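Local coordinates for protein sesquisabinene B synthase 2 (Santalum album, PDB 6A2A) that probably catalyses the metal-dependent cyclisation of farnesyl diphosphate to the sesquiterpene sesquisabinene B, with magnesium or manganese as cofactor, at residues 310-315 with 385-390; 317-322 with 330-335; 392-397 with 414-419; 407-412 with 455-460. One frame throughout, in Å; residues are numbered along the deposited sequence.

How the contacts relate
From the N-terminal side, helix 299-321 supplies one side of two contacts. Contact 2 closes first, joining its C-terminal end to helix 325-337 across a very short linker; it is nested inside the larger loop closed by contact 1, which brings the same helix 299-321 against helix 377-400. Further along helix 377-400, contact 3 opens in series and ties this helix to the end of helix 406-416. Contact 4 starts within that loop and closes beyond it, at helix 447-462, so contacts 3 and 4 cross. Together they connect the helices that carry the magnesium-binding residues D316, D320, E394 and N460 of the metal-binding domain.

Contact 1: 310-315 with 385-390; sequences ALITTI and SDQLKS
Rotation about the first side-chain bond sets I312 CG2 anti to the backbone N (CG1 at chi1 -70°), on the side that meets Q387, while Q387 has its CG anti to the backbone N (chi1 -173°) and an extended chain that carries its amide across to the isoleucine. The two helices belong to the all-helical class I terpene synthase fold, and helix 299-321 carries the aspartate-rich DDxxD motif near its C-terminal end, starting at D316, just after I315. The Q387 and I312 side chains cross at about a right angle. Q387 NE2 comes to 3.5 Å from I312 CG2, and Q387 OE1 lies 3.9 Å from I312 CD1, so the amide lies against the branches of the isoleucine without bonding to it. Its polar end is held from outside the pair: OE1 is hydrogen-bonded to N421 ND2, and NE2 has a weak bond to Y391 OH. The bond to N421 probably sets which way the amide is turned. One turn on, the contact is purely apolar. I315 points toward helix 377-400, and F331 and W384 also touch its side chain. Across the interface, I315 CG2 meets L388 CD2 at 3.8 Å, again with the side chains at about a right angle.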
loop_
_atom_site.group_PDB
_atom_site.type_symbol
_atom_site.label_atom_id
_atom_site.label_comp_id
_atom_site.label_asym_id
_atom_site.label_seq_id
_atom_site.Cartn_x
_atom_site.Cartn_y
_atom_site.Cartn_z
ATOM N N ALA A 310 1.086 -0.240 15.509
ATOM C CA ALA A 310 2.372 -0.852 15.223
ATOM C C ALA A 310 3.507 0.182 15.361
ATOM O O ALA A 310 4.574 -0.169 15.929
ATOM C CB ALA A 310 2.356 -1.448 13.860
ATOM N N LEU A 311 3.287 1.416 14.985
ATOM C CA LEU A 311 4.301 2.462 15.128
ATOM C C LEU A 311 4.476 2.876 16.592
ATOM O O LEU A 311 5.630 3.146 16.992
ATOM C CB LEU A 311 3.960 3.666 14.236
ATOM C CG LEU A 311 4.119 3.320 12.748
ATOM C CD1 LEU A 311 3.509 4.361 11.857
ATOM C CD2 LEU A 311 5.573 3.099 12.409
ATOM N N ILE A 312 3.406 2.935 17.364
ATOM C CA ILE A 312 3.502 3.219 18.820
ATOM C C ILE A 312 4.379 2.155 19.478
ATOM O O ILE A 312 5.332 2.517 20.166
ATOM C CB ILE A 312 2.109 3.333 19.468
ATOM C CG1 ILE A 312 1.414 4.603 19.003
ATOM C CG2 ILE A 312 2.181 3.270 20.978
ATOM C CD1 ILE A 312 -0.038 4.658 19.352
ATOM N N THR A 313 4.139 0.861 19.175
ATOM C CA THR A 313 4.902 -0.255 19.721
ATOM C C THR A 313 6.384 -0.117 19.347
ATOM O O THR A 313 7.292 -0.221 20.232
ATOM C CB THR A 313 4.316 -1.605 19.274
ATOM O OG1 THR A 313 2.987 -1.632 19.805
ATOM C CG2 THR A 313 5.135 -2.787 19.764
ATOM N N THR A 314 6.652 0.211 18.080
ATOM C CA THR A 314 7.980 0.318 17.593
ATOM C C THR A 314 8.742 1.491 18.210
ATOM O O THR A 314 9.925 1.307 18.653
ATOM C CB THR A 314 7.971 0.503 16.081
ATOM O OG1 THR A 314 7.348 -0.668 15.553
ATOM C CG2 THR A 314 9.358 0.638 15.517
ATOM N N ILE A 315 8.098 2.635 18.256
ATOM C CA ILE A 315 8.715 3.820 18.764
ATOM C C ILE A 315 8.877 3.810 20.290
ATOM O O ILE A 315 9.777 4.348 20.808
ATOM C CB ILE A 315 8.096 5.065 18.164
ATOM C CG1 ILE A 315 8.333 5.038 16.646
ATOM C CG2 ILE A 315 8.651 6.304 18.792
ATOM C CD1 ILE A 315 7.588 6.095 15.890
ATOM N N SER A 385 3.607 14.417 18.490
ATOM C CA SER A 385 4.403 15.331 19.276
ATOM C C SER A 385 4.023 15.211 20.762
ATOM O O SER A 385 4.885 15.019 21.586
ATOM C CB SER A 385 4.235 16.745 18.779
ATOM O OG SER A 385 4.758 17.660 19.715
ATOM N N ASP A 386 2.732 15.193 21.079
ATOM C CA ASP A 386 2.287 15.049 22.485
ATOM C C ASP A 386 2.817 13.722 23.067
ATOM O O ASP A 386 3.303 13.653 24.213
ATOM C CB ASP A 386 0.773 15.117 22.582
ATOM C CG ASP A 386 0.168 16.469 22.346
ATOM O OD1 ASP A 386 0.887 17.518 22.365
ATOM O OD2 ASP A 386 -1.103 16.526 22.221
ATOM N N GLN A 387 2.700 12.637 22.301
ATOM C CA GLN A 387 3.124 11.309 22.785
ATOM C C GLN A 387 4.631 11.253 23.027
ATOM O O GLN A 387 5.112 10.772 24.090
ATOM C CB GLN A 387 2.717 10.231 21.791
ATOM C CG GLN A 387 2.990 8.861 22.357
ATOM C CD GLN A 387 2.241 7.769 21.664
ATOM O OE1 GLN A 387 1.442 8.019 20.783
ATOM N NE2 GLN A 387 2.442 6.558 22.160
ATOM N N LEU A 388 5.439 11.816 22.139
ATOM C CA LEU A 388 6.873 11.712 22.382
ATOM C C LEU A 388 7.328 12.650 23.520
ATOM O O LEU A 388 8.322 12.362 24.204
ATOM C CB LEU A 388 7.614 12.046 21.078
ATOM C CG LEU A 388 7.344 11.119 19.897
ATOM C CD1 LEU A 388 8.283 11.499 18.779
ATOM C CD2 LEU A 388 7.472 9.650 20.256
ATOM N N LYS A 389 6.623 13.728 23.715
ATOM C CA LYS A 389 6.893 14.561 24.874
ATOM C C LYS A 389 6.603 13.777 26.155
ATOM O O LYS A 389 7.345 13.896 27.106
ATOM C CB LYS A 389 6.051 15.823 24.833
ATOM C CG LYS A 389 6.538 16.837 23.803
ATOM C CD LYS A 389 5.651 18.049 23.767
ATOM C CE LYS A 389 6.166 19.230 22.965
ATOM N NZ LYS A 389 5.077 20.227 22.811
ATOM N N SER A 390 5.592 12.906 26.137
ATOM C CA SER A 390 5.291 12.143 27.323
ATOM C C SER A 390 6.363 11.058 27.551
ATOM O O SER A 390 6.699 10.713 28.697
ATOM C CB SER A 390 3.870 11.624 27.273
ATOM O OG SER A 390 3.819 10.419 26.477
#

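Contact 2: 317-322 with 330-335; sequences DVYDVY and LFTDIT
Y319 and F331 meet from helices that run nearly antiparallel: the axes of 317-321 and 330-335 make 152° and approach no closer than 12.5 Å, and the nearest CA atoms, those of Y319 and F331, are 9.4 Å apart. Long side chains therefore have to bridge the gap. Y319 does most of it. Its CB does not point straight at the other helix, but with CG anti to the carbonyl carbon (chi1 -83°) the ring end reaches helix 325-337. There the tyrosine turns its edge to the face of F331 in a T-shaped stack, ring centroids 5.4 Å apart and planes at 77°. Y319 CE1 stands over the phenylalanine ring, displaced toward its rim, and 3.9 Å from F331 CD1. The phenol oxygen goes further and hydrogen-bonds T332 OG1, Y319 OH lying 2.7 Å from it, with the threonine oxygen near the plane of the tyrosine ring. T332 OG1 is also bonded to L328 O, one turn earlier, so the threonine hydroxyl that pairs with the tyrosine is also tied to its own helix. Stack and bond together fix the tilt of the phenol. V318 adds a looser apolar touch, its CG1 lying 4.3 Å from F331 CE2. The contact stands at the DDxxD motif of class I terpene synthases, in which D320 is a magnesium ligand and Y319 the residue before it. Helix 377-400 covers the pair through L388 and Y391, whose ring meets Y319 edge-to-face, while I350 and L354 of helix 348-372 pack on F331.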
loop_
_atom_site.group_PDB
_atom_site.type_symbol
_atom_site.label_atom_id
_atom_site.label_comp_id
_atom_site.label_asym_id
_atom_site.label_seq_id
_atom_site.Cartn_x
_atom_site.Cartn_y
_atom_site.Cartn_z
ATOM N N ASP A 317 9.680 1.086 21.837
ATOM C CA ASP A 317 10.932 0.345 21.918
ATOM C C ASP A 317 12.149 1.223 21.566
ATOM O O ASP A 317 13.163 1.132 22.171
ATOM C CB ASP A 317 10.913 -0.905 21.064
ATOM C CG ASP A 317 10.017 -1.976 21.611
ATOM O OD1 ASP A 317 9.576 -1.916 22.711
ATOM O OD2 ASP A 317 9.753 -2.911 20.941
ATOM N N VAL A 318 12.011 2.098 20.585
ATOM C CA VAL A 318 13.097 3.001 20.228
ATOM C C VAL A 318 13.491 3.861 21.430
ATOM O O VAL A 318 14.626 4.047 21.701
ATOM C CB VAL A 318 12.722 3.925 19.064
ATOM C CG1 VAL A 318 13.723 5.037 18.910
ATOM C CG2 VAL A 318 12.588 3.134 17.779
ATOM N N TYR A 319 12.497 4.391 22.113
ATOM C CA TYR A 319 12.710 5.219 23.265
ATOM C C TYR A 319 13.139 4.433 24.492
ATOM O O TYR A 319 13.972 4.857 25.225
ATOM C CB TYR A 319 11.487 6.065 23.570
ATOM C CG TYR A 319 11.419 7.334 22.743
ATOM C CD1 TYR A 319 11.165 7.291 21.393
ATOM C CD2 TYR A 319 11.586 8.569 23.313
ATOM C CE1 TYR A 319 11.107 8.449 20.650
ATOM C CE2 TYR A 319 11.524 9.725 22.581
ATOM C CZ TYR A 319 11.277 9.671 21.246
ATOM O OH TYR A 319 11.243 10.799 20.513
ATOM N N ASP A 320 12.610 3.249 24.662
ATOM C CA ASP A 320 12.926 2.481 25.836
ATOM C C ASP A 320 14.141 1.586 25.762
ATOM O O ASP A 320 14.871 1.470 26.695
ATOM C CB ASP A 320 11.758 1.612 26.203
ATOM C CG ASP A 320 11.592 1.513 27.643
ATOM O OD1 ASP A 320 11.054 2.455 28.192
ATOM O OD2 ASP A 320 12.024 0.547 28.249
ATOM N N VAL A 321 14.297 0.900 24.651
ATOM C CA VAL A 321 15.344 -0.048 24.525
ATOM C C VAL A 321 16.252 0.088 23.324
ATOM O O VAL A 321 16.638 -0.884 22.767
ATOM C CB VAL A 321 14.790 -1.485 24.595
ATOM C CG1 VAL A 321 14.272 -1.798 25.966
ATOM C CG2 VAL A 321 13.702 -1.706 23.592
ATOM N N TYR A 322 16.547 1.299 22.912
ATOM C CA TYR A 322 17.513 1.426 21.819
ATOM C C TYR A 322 18.224 2.783 21.797
ATOM O O TYR A 322 19.454 2.829 21.820
ATOM C CB TYR A 322 16.851 1.190 20.452
ATOM C CG TYR A 322 17.849 0.751 19.421
ATOM C CD1 TYR A 322 18.269 -0.579 19.378
ATOM C CD2 TYR A 322 18.368 1.640 18.498
ATOM C CE1 TYR A 322 19.225 -0.999 18.470
ATOM C CE2 TYR A 322 19.313 1.226 17.576
ATOM C CZ TYR A 322 19.734 -0.097 17.555
ATOM O OH TYR A 322 20.675 -0.545 16.659
ATOM N N LEU A 330 16.646 14.476 19.399
ATOM C CA LEU A 330 16.488 14.873 17.995
ATOM C C LEU A 330 15.209 14.234 17.398
ATOM O O LEU A 330 14.558 14.857 16.617
ATOM C CB LEU A 330 17.714 14.436 17.191
ATOM C CG LEU A 330 17.687 14.757 15.698
ATOM C CD1 LEU A 330 17.419 16.231 15.443
ATOM C CD2 LEU A 330 18.955 14.297 15.001
ATOM N N PHE A 331 14.947 12.964 17.712
ATOM C CA PHE A 331 13.679 12.316 17.255
ATOM C C PHE A 331 12.488 13.187 17.647
ATOM O O PHE A 331 11.578 13.511 16.827
ATOM C CB PHE A 331 13.620 10.899 17.828
ATOM C CG PHE A 331 12.624 9.966 17.194
ATOM C CD1 PHE A 331 11.261 10.252 17.185
ATOM C CD2 PHE A 331 13.052 8.766 16.660
ATOM C CE1 PHE A 331 10.360 9.322 16.683
ATOM C CE2 PHE A 331 12.144 7.858 16.124
ATOM C CZ PHE A 331 10.813 8.154 16.106
ATOM N N THR A 332 12.469 13.614 18.921
ATOM C CA THR A 332 11.379 14.380 19.472
ATOM C C THR A 332 11.302 15.743 18.783
ATOM O O THR A 332 10.241 16.212 18.390
ATOM C CB THR A 332 11.485 14.526 20.989
ATOM O OG1 THR A 332 11.481 13.225 21.584
ATOM C CG2 THR A 332 10.367 15.349 21.595
ATOM N N ASP A 333 12.433 16.380 18.588
ATOM C CA ASP A 333 12.456 17.732 17.937
ATOM C C ASP A 333 11.982 17.708 16.478
ATOM O O ASP A 333 11.218 18.605 16.007
ATOM C CB ASP A 333 13.895 18.272 18.027
ATOM C CG ASP A 333 14.075 19.599 17.294
ATOM O OD1 ASP A 333 13.373 20.552 17.604
ATOM O OD2 ASP A 333 14.944 19.648 16.391
ATOM N N ILE A 334 12.398 16.703 15.733
ATOM C CA ILE A 334 11.949 16.554 14.335
ATOM C C ILE A 334 10.430 16.396 14.333
ATOM O O ILE A 334 9.732 17.013 13.524
ATOM C CB ILE A 334 12.658 15.359 13.686
ATOM C CG1 ILE A 334 14.101 15.747 13.327
ATOM C CG2 ILE A 334 11.892 14.815 12.489
ATOM C CD1 ILE A 334 14.962 14.589 12.939
ATOM N N THR A 335 9.945 15.603 15.284
ATOM C CA THR A 335 8.500 15.303 15.306
ATOM C C THR A 335 7.744 16.589 15.656
ATOM O O THR A 335 6.785 16.970 14.986
ATOM C CB THR A 335 8.208 14.174 16.294
ATOM O OG1 THR A 335 8.948 13.037 15.874
ATOM C CG2 THR A 335 6.731 13.859 16.399
#

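Contact 3: 392-397 with 414-419; sequences TKEAKW and LVSIGF
A single polar link between E394 and S416, partly buried, joins helix 377-400 to the last turn of helix 406-416 at the metal-binding end of the bundle. S416 OG donates to E394 OE2 over 2.8 Å, approaching from above the carboxylate by 40° out of its plane. The glutamate spans the distance with an extended chain beyond CG, and S416 CB lies 3.5 Å from E394 OE2, so the methylene group sits close as well. The serine hydroxyl is placed between its backbone N and carbonyl carbon (chi1 70°), from where it can also make weak bonds to R457 NH2 and A413 O. In the class I terpene synthase fold this is the mouth of the active site: E394 is a ligand of the same magnesium ion as D316 and D320, although no metal is bound to this chain, and its side chain lies about 6 Å from each of theirs at nearest atoms. With an alanine in place of E394, S416 OG is likely to lose its carboxylate acceptor and the magnesium site one of its ligands. Beyond the serine, G418 leaves helical angles with a phi of 100°, a value at which a side chain would jam against the carbonyl O of I417; its N still bonds to V415 O at 3.0 Å, and G418 is the N-cap of helix 419-430.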
loop_
_atom_site.group_PDB
_atom_site.type_symbol
_atom_site.label_atom_id
_atom_site.label_comp_id
_atom_site.label_asym_id
_atom_site.label_seq_id
_atom_site.Cartn_x
_atom_site.Cartn_y
_atom_site.Cartn_z
ATOM N N THR A 392 9.458 11.401 26.722
ATOM C CA THR A 392 10.615 12.168 27.204
ATOM C C THR A 392 10.522 12.466 28.719
ATOM O O THR A 392 11.511 12.308 29.450
ATOM C CB THR A 392 10.810 13.417 26.351
ATOM O OG1 THR A 392 10.985 12.967 24.995
ATOM C CG2 THR A 392 12.032 14.185 26.826
ATOM N N LYS A 393 9.344 12.854 29.187
ATOM C CA LYS A 393 9.110 13.099 30.618
ATOM C C LYS A 393 9.394 11.849 31.437
ATOM O O LYS A 393 10.064 11.928 32.472
ATOM C CB LYS A 393 7.704 13.673 30.783
ATOM C CG LYS A 393 7.320 14.055 32.205
ATOM C CD LYS A 393 6.021 14.841 32.261
ATOM C CE LYS A 393 6.197 16.252 32.757
ATOM N NZ LYS A 393 5.010 17.085 32.444
ATOM N N GLU A 394 8.856 10.692 31.040
ATOM C CA GLU A 394 9.103 9.473 31.725
ATOM C C GLU A 394 10.619 9.203 31.772
ATOM O O GLU A 394 11.120 8.782 32.829
ATOM C CB GLU A 394 8.387 8.284 31.060
ATOM C CG GLU A 394 6.910 8.278 31.394
ATOM C CD GLU A 394 6.069 7.168 30.782
ATOM O OE1 GLU A 394 6.584 6.450 29.897
ATOM O OE2 GLU A 394 4.882 7.057 31.157
ATOM N N ALA A 395 11.323 9.411 30.657
ATOM C CA ALA A 395 12.788 9.128 30.574
ATOM C C ALA A 395 13.543 10.041 31.536
ATOM O O ALA A 395 14.499 9.591 32.182
ATOM C CB ALA A 395 13.309 9.312 29.151
ATOM N N LYS A 396 13.133 11.297 31.608
ATOM C CA LYS A 396 13.755 12.275 32.545
ATOM C C LYS A 396 13.597 11.786 33.993
ATOM O O LYS A 396 14.577 11.618 34.748
ATOM C CB LYS A 396 13.148 13.648 32.284
ATOM C CG LYS A 396 13.742 14.764 33.130
ATOM C CD LYS A 396 13.389 16.129 32.624
ATOM C CE LYS A 396 11.989 16.542 33.023
ATOM N NZ LYS A 396 11.919 16.989 34.436
ATOM N N TRP A 397 12.377 11.430 34.370
ATOM C CA TRP A 397 12.162 10.826 35.701
ATOM C C TRP A 397 13.048 9.597 35.964
ATOM O O TRP A 397 13.605 9.458 37.076
ATOM C CB TRP A 397 10.687 10.488 35.862
ATOM C CG TRP A 397 9.776 11.677 35.864
ATOM C CD1 TRP A 397 10.070 12.974 36.173
ATOM C CD2 TRP A 397 8.342 11.629 35.711
ATOM N NE1 TRP A 397 8.932 13.742 36.136
ATOM C CE2 TRP A 397 7.849 12.936 35.885
ATOM C CE3 TRP A 397 7.446 10.606 35.438
ATOM C CZ2 TRP A 397 6.495 13.245 35.798
ATOM C CZ3 TRP A 397 6.117 10.913 35.283
ATOM C CH2 TRP A 397 5.643 12.208 35.479
ATOM N N LEU A 414 -1.219 8.474 30.906
ATOM C CA LEU A 414 -2.417 8.336 30.108
ATOM C C LEU A 414 -2.133 8.855 28.693
ATOM O O LEU A 414 -2.823 8.437 27.789
ATOM C CB LEU A 414 -3.618 9.041 30.740
ATOM C CG LEU A 414 -3.581 10.570 30.728
ATOM C CD1 LEU A 414 -4.094 11.104 29.429
ATOM C CD2 LEU A 414 -4.352 11.150 31.888
ATOM N N VAL A 415 -1.078 9.656 28.522
ATOM C CA VAL A 415 -0.646 10.076 27.181
ATOM C C VAL A 415 0.345 9.038 26.652
ATOM O O VAL A 415 0.213 8.589 25.506
ATOM C CB VAL A 415 -0.008 11.476 27.169
ATOM C CG1 VAL A 415 0.441 11.848 25.758
ATOM C CG2 VAL A 415 -0.939 12.509 27.729
ATOM N N SER A 416 1.306 8.594 27.472
ATOM C CA SER A 416 2.336 7.703 26.978
ATOM C C SER A 416 1.806 6.325 26.558
ATOM O O SER A 416 2.437 5.659 25.746
ATOM C CB SER A 416 3.447 7.554 27.983
ATOM O OG SER A 416 2.976 6.809 29.109
ATOM N N ILE A 417 0.673 5.875 27.114
ATOM C CA ILE A 417 0.085 4.602 26.677
ATOM C C ILE A 417 -0.339 4.677 25.205
ATOM O O ILE A 417 -0.496 3.613 24.603
ATOM C CB ILE A 417 -1.096 4.266 27.610
ATOM C CG1 ILE A 417 -1.552 2.812 27.472
ATOM C CG2 ILE A 417 -2.252 5.227 27.515
ATOM C CD1 ILE A 417 -0.521 1.833 27.984
ATOM N N GLY A 418 -0.597 5.879 24.662
ATOM C CA GLY A 418 -0.823 6.040 23.194
ATOM C C GLY A 418 -2.307 6.141 22.818
ATOM O O GLY A 418 -2.647 6.298 21.667
ATOM N N PHE A 419 -3.225 6.091 23.777
ATOM C CA PHE A 419 -4.644 6.093 23.460
ATOM C C PHE A 419 -5.173 7.477 23.125
ATOM O O PHE A 419 -6.024 7.569 22.290
ATOM C CB PHE A 419 -5.481 5.319 24.479
ATOM C CG PHE A 419 -5.322 3.847 24.221
ATOM C CD1 PHE A 419 -5.984 3.229 23.169
ATOM C CD2 PHE A 419 -4.394 3.120 24.919
ATOM C CE1 PHE A 419 -5.780 1.891 22.872
ATOM C CE2 PHE A 419 -4.203 1.779 24.644
ATOM C CZ PHE A 419 -4.877 1.161 23.602
#

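Contact 4: 407-412 with 455-460; sequences EEYLDN and LCRIIN
Apolar contact joins L410 and I458, whose side chains cross at about a right angle: L410 CD2 is 3.7 Å from I458 CG1, and L410 CD1 is 3.8 Å from I458 CD1. The same leucine leans on R457, with L410 CD2 3.9 Å from R457 CG. Y409 meets R457 through its hydroxyl, and the polar ends of both go to other partners. The arginine sets off with CG anti to the backbone N (chi1 168°); the bend at the next bond brings R457 CD to 3.5 Å from Y409 OH, and a further bend turns the guanidinium, whose plane stands 64° from the ring, so the two do not stack. One carboxylate claims both ends: Y409 OH is hydrogen-bonded to D461 OD2 and R457 NH1 makes a salt bridge to D461 OD1, while R457 NE bonds to A413 O. A leucine at R457 would probably leave D461 without its salt-bridge partner and A413 O without this donor, and so let the Y409 hydroxyl and the carboxylate shift. N460, a magnesium ligand though no ion is bound to this chain, begins the NSE/DTE motif of class I terpene synthases. The N-to-C directions of 407-412 and 455-460 differ by 116°, their axes 10.5 Å apart at closest approach. Around them, helix 477-485 touches Y409, L410 and I458 through S477, helix 489-510 covers I458, and helix 521-535 backs C456 and I459.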
loop_
_atom_site.group_PDB
_atom_site.type_symbol
_atom_site.label_atom_id
_atom_site.label_comp_id
_atom_site.label_asym_id
_atom_site.label_seq_id
_atom_site.Cartn_x
_atom_site.Cartn_y
_atom_site.Cartn_z
ATOM N N GLU A 407 -0.746 10.525 41.014
ATOM C CA GLU A 407 -1.464 11.511 40.185
ATOM C C GLU A 407 -0.481 12.177 39.192
ATOM O O GLU A 407 -0.858 12.332 38.032
ATOM C CB GLU A 407 -2.281 12.509 41.024
ATOM C CG GLU A 407 -3.801 12.460 40.708
ATOM C CD GLU A 407 -4.688 11.527 41.547
ATOM O OE1 GLU A 407 -4.150 10.923 42.534
ATOM O OE2 GLU A 407 -5.939 11.409 41.236
ATOM N N GLU A 408 0.768 12.485 39.545
ATOM C CA GLU A 408 1.665 13.088 38.572
ATOM C C GLU A 408 2.029 12.056 37.482
ATOM O O GLU A 408 2.175 12.420 36.281
ATOM C CB GLU A 408 2.887 13.795 39.179
ATOM C CG GLU A 408 4.008 12.926 39.684
ATOM C CD GLU A 408 5.145 13.684 40.380
ATOM O OE1 GLU A 408 5.168 13.728 41.654
ATOM O OE2 GLU A 408 5.981 14.264 39.651
ATOM N N TYR A 409 2.223 10.828 37.894
ATOM C CA TYR A 409 2.516 9.740 36.929
ATOM C C TYR A 409 1.352 9.554 35.938
ATOM O O TYR A 409 1.563 9.576 34.725
ATOM C CB TYR A 409 2.819 8.459 37.699
ATOM C CG TYR A 409 2.808 7.246 36.812
ATOM C CD1 TYR A 409 3.879 6.977 36.003
ATOM C CD2 TYR A 409 1.711 6.394 36.786
ATOM C CE1 TYR A 409 3.881 5.877 35.159
ATOM C CE2 TYR A 409 1.724 5.261 36.006
ATOM C CZ TYR A 409 2.773 5.053 35.135
ATOM O OH TYR A 409 2.804 3.948 34.341
ATOM N N LEU A 410 0.115 9.441 36.407
ATOM C CA LEU A 410 -0.998 9.108 35.496
ATOM C C LEU A 410 -1.301 10.256 34.551
ATOM O O LEU A 410 -1.704 10.026 33.411
ATOM C CB LEU A 410 -2.270 8.728 36.266
ATOM C CG LEU A 410 -2.246 7.391 36.978
ATOM C CD1 LEU A 410 -3.526 7.202 37.762
ATOM C CD2 LEU A 410 -2.052 6.218 35.996
ATOM N N ASP A 411 -1.103 11.513 34.988
ATOM C CA ASP A 411 -1.396 12.611 34.054
ATOM C C ASP A 411 -0.512 12.534 32.813
ATOM O O ASP A 411 -0.957 12.916 31.747
ATOM C CB ASP A 411 -1.268 13.943 34.758
ATOM C CG ASP A 411 -2.626 14.372 35.437
ATOM O OD1 ASP A 411 -3.766 14.066 34.912
ATOM O OD2 ASP A 411 -2.521 14.992 36.532
ATOM N N ASN A 412 0.716 12.062 32.950
ATOM C CA ASN A 412 1.595 11.847 31.815
ATOM C C ASN A 412 1.375 10.462 31.185
ATOM O O ASN A 412 1.437 10.347 29.955
ATOM C CB ASN A 412 3.043 12.014 32.223
ATOM C CG ASN A 412 3.996 11.959 31.065
ATOM O OD1 ASN A 412 4.003 12.891 30.259
ATOM N ND2 ASN A 412 4.808 10.928 31.023
ATOM N N LEU A 455 -7.907 4.500 32.036
ATOM C CA LEU A 455 -8.188 3.052 32.172
ATOM C C LEU A 455 -7.165 2.207 31.410
ATOM O O LEU A 455 -6.592 1.240 31.972
ATOM C CB LEU A 455 -9.620 2.776 31.701
ATOM C CG LEU A 455 -10.678 3.044 32.769
ATOM C CD1 LEU A 455 -12.052 3.141 32.143
ATOM C CD2 LEU A 455 -10.628 1.956 33.841
ATOM N N CYS A 456 -6.885 2.551 30.150
ATOM C CA CYS A 456 -5.967 1.741 29.351
ATOM C C CYS A 456 -4.587 1.673 30.026
ATOM O O CYS A 456 -3.934 0.600 30.091
ATOM C CB CYS A 456 -5.878 2.292 27.929
ATOM S SG CYS A 456 -7.389 2.050 26.968
ATOM N N ARG A 457 -4.137 2.827 30.560
ATOM C CA ARG A 457 -2.872 2.910 31.263
ATOM C C ARG A 457 -2.886 2.087 32.553
ATOM O O ARG A 457 -2.007 1.234 32.737
ATOM C CB ARG A 457 -2.495 4.365 31.560
ATOM C CG ARG A 457 -1.340 4.524 32.526
ATOM C CD ARG A 457 -0.052 3.814 32.298
ATOM N NE ARG A 457 0.600 4.159 31.032
ATOM C CZ ARG A 457 1.611 3.528 30.485
ATOM N NH1 ARG A 457 2.013 2.349 30.946
ATOM N NH2 ARG A 457 2.168 4.042 29.388
ATOM N N ILE A 458 -3.866 2.245 33.403
ATOM C CA ILE A 458 -3.849 1.528 34.664
ATOM C C ILE A 458 -4.023 0.024 34.434
ATOM O O ILE A 458 -3.355 -0.814 35.118
ATOM C CB ILE A 458 -4.910 2.080 35.617
ATOM C CG1 ILE A 458 -4.472 3.454 36.126
ATOM C CG2 ILE A 458 -5.146 1.084 36.728
ATOM C CD1 ILE A 458 -5.524 4.118 37.000
ATOM N N ILE A 459 -4.847 -0.343 33.475
ATOM C CA ILE A 459 -5.052 -1.745 33.172
ATOM C C ILE A 459 -3.737 -2.396 32.708
ATOM O O ILE A 459 -3.378 -3.431 33.153
ATOM C CB ILE A 459 -6.182 -1.958 32.164
ATOM C CG1 ILE A 459 -7.494 -1.525 32.781
ATOM C CG2 ILE A 459 -6.223 -3.405 31.748
ATOM C CD1 ILE A 459 -8.625 -1.271 31.830
ATOM N N ASN A 460 -3.044 -1.739 31.799
ATOM C CA ASN A 460 -1.761 -2.210 31.333
ATOM C C ASN A 460 -0.811 -2.385 32.521
ATOM O O ASN A 460 -0.199 -3.383 32.647
ATOM C CB ASN A 460 -1.172 -1.257 30.312
ATOM C CG ASN A 460 0.083 -1.781 29.650
ATOM O OD1 ASN A 460 1.052 -2.004 30.261
ATOM N ND2 ASN A 460 0.039 -1.908 28.373
#